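Local coordinates for protein glucose-6-phosphate isomerase (PDB 3QKI) that probably interconverts alpha-D-glucose 6-phosphate and beta-D-fructose 6-phosphate, an early step of glycolysis that also serves gluconeogenesis, at residues N260-K265 with D293-S298. Sequence-based numbering, arbitrary orientation.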
# COMPACT_ATOMS: atom_id res chain seq x y z
N ASN A 260 -23.30 -3.04 3.36
CA ASN A 260 -22.98 -3.03 1.93
C ASN A 260 -23.86 -3.98 1.17
O ASN A 260 -24.31 -3.63 0.08
CB ASN A 260 -21.50 -3.30 1.68
CG ASN A 260 -20.65 -2.05 1.78
OD1 ASN A 260 -21.12 -0.94 1.55
ND2 ASN A 260 -19.39 -2.22 2.15
N ALA A 261 -24.15 -5.17 1.74
CA ALA A 261 -25.04 -6.17 1.13
C ALA A 261 -26.46 -5.59 0.98
O ALA A 261 -27.04 -5.68 -0.11
CB ALA A 261 -25.07 -7.45 1.98
N ARG A 262 -26.99 -4.95 2.03
CA ARG A 262 -28.31 -4.32 1.96
C ARG A 262 -28.35 -3.21 0.91
O ARG A 262 -29.32 -3.11 0.15
CB ARG A 262 -28.77 -3.80 3.34
CG ARG A 262 -29.07 -4.93 4.32
CD ARG A 262 -29.67 -4.41 5.62
NE ARG A 262 -28.83 -3.43 6.34
CZ ARG A 262 -27.89 -3.75 7.22
NH1 ARG A 262 -27.60 -5.02 7.47
NH2 ARG A 262 -27.21 -2.80 7.85
N SER A 263 -27.25 -2.43 0.81
CA SER A 263 -27.12 -1.36 -0.17
C SER A 263 -27.09 -1.90 -1.60
O SER A 263 -27.76 -1.36 -2.48
CB SER A 263 -25.89 -0.50 0.14
OG SER A 263 -25.95 0.04 1.45
N ILE A 264 -26.34 -2.99 -1.82
CA ILE A 264 -26.24 -3.60 -3.15
C ILE A 264 -27.54 -4.32 -3.53
O ILE A 264 -27.90 -4.32 -4.72
CB ILE A 264 -24.94 -4.43 -3.34
CG1 ILE A 264 -23.70 -3.50 -3.31
CG2 ILE A 264 -24.95 -5.30 -4.62
CD1 ILE A 264 -23.60 -2.43 -4.48
N LYS A 265 -28.26 -4.87 -2.54
CA LYS A 265 -29.55 -5.50 -2.78
C LYS A 265 -30.56 -4.40 -3.22
O LYS A 265 -31.34 -4.64 -4.13
CB LYS A 265 -30.05 -6.23 -1.54
CG LYS A 265 -31.35 -7.01 -1.76
CD LYS A 265 -31.80 -7.62 -0.45
CE LYS A 265 -32.95 -8.56 -0.63
NZ LYS A 265 -33.55 -8.92 0.68
N ASP A 293 -31.25 -17.13 4.46
CA ASP A 293 -32.64 -17.37 4.11
C ASP A 293 -33.46 -16.07 4.21
O ASP A 293 -34.12 -15.69 3.25
CB ASP A 293 -33.24 -18.44 5.03
CG ASP A 293 -33.89 -19.58 4.29
OD1 ASP A 293 -33.24 -20.14 3.36
OD2 ASP A 293 -35.04 -19.92 4.64
N GLU A 294 -33.32 -15.36 5.34
CA GLU A 294 -34.00 -14.08 5.60
C GLU A 294 -33.63 -13.03 4.57
O GLU A 294 -34.47 -12.20 4.19
CB GLU A 294 -33.62 -13.57 7.00
CG GLU A 294 -34.77 -13.71 7.98
CD GLU A 294 -34.37 -13.68 9.44
OE1 GLU A 294 -34.63 -14.68 10.14
OE2 GLU A 294 -33.84 -12.64 9.90
N PHE A 295 -32.37 -13.07 4.10
CA PHE A 295 -31.85 -12.13 3.11
C PHE A 295 -32.44 -12.40 1.72
O PHE A 295 -32.39 -11.53 0.85
CB PHE A 295 -30.30 -12.20 3.09
CG PHE A 295 -29.66 -10.94 2.55
CD1 PHE A 295 -29.42 -9.86 3.39
CD2 PHE A 295 -29.33 -10.82 1.21
CE1 PHE A 295 -28.85 -8.68 2.89
CE2 PHE A 295 -28.80 -9.63 0.70
CZ PHE A 295 -28.55 -8.57 1.55
N GLY A 296 -33.01 -13.59 1.53
CA GLY A 296 -33.60 -13.96 0.25
C GLY A 296 -32.65 -14.72 -0.65
O GLY A 296 -32.88 -14.80 -1.85
N ILE A 297 -31.60 -15.32 -0.06
CA ILE A 297 -30.65 -16.13 -0.80
C ILE A 297 -31.15 -17.59 -0.80
O ILE A 297 -31.52 -18.11 0.24
CB ILE A 297 -29.22 -15.96 -0.23
CG1 ILE A 297 -28.74 -14.50 -0.49
CG2 ILE A 297 -28.23 -16.97 -0.86
CD1 ILE A 297 -27.67 -14.06 0.40
N SER A 298 -31.20 -18.21 -1.98
CA SER A 298 -31.62 -19.59 -2.12
C SER A 298 -30.60 -20.55 -1.46
O SER A 298 -29.43 -20.21 -1.34
CB SER A 298 -31.83 -19.90 -3.60
OG SER A 298 -31.57 -21.26 -3.93
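Phe295 and Lys265 reach past each other in opposite directions, joining two neighbouring helices of a sugar isomerase (SIS) domain, an alpha/beta fold with a parallel sheet. Helices 255-268 and 289-295 lie over its strands 243-248 and 282-285, and the Phe295 ring also rests on Ile247 and Met282. With CG anti to the backbone N (chi1 -156°), Phe295 points its ring at helix 255-268. Phe295 CZ meets Ala261 CB at 3.7 Å, while Ala261 O and Arg262 N face the rim of the ring, in its plane. Ala261 O already accepts the helical bond from Lys265 N. The Arg262 and Phe295 side chains cross at about a right angle, Arg262 CG 4.0 Å from Phe295 CE1; Arg262 NE makes a salt bridge to Glu460 of the second subunit. Lys265, extended at every torsion, runs past the ring: CD makes an off-centre CH-pi contact, and NZ lies over the face, 4.7 Å from the Phe295 ring centroid, in a cation-pi interaction. The same ammonium grips both ring and backbone at the helix end, where Gly296, with positive phi, forms a Schellman motif. Lys265 NZ donates to Phe295 O at 2.9 Å, approaching from above the carbonyl plane.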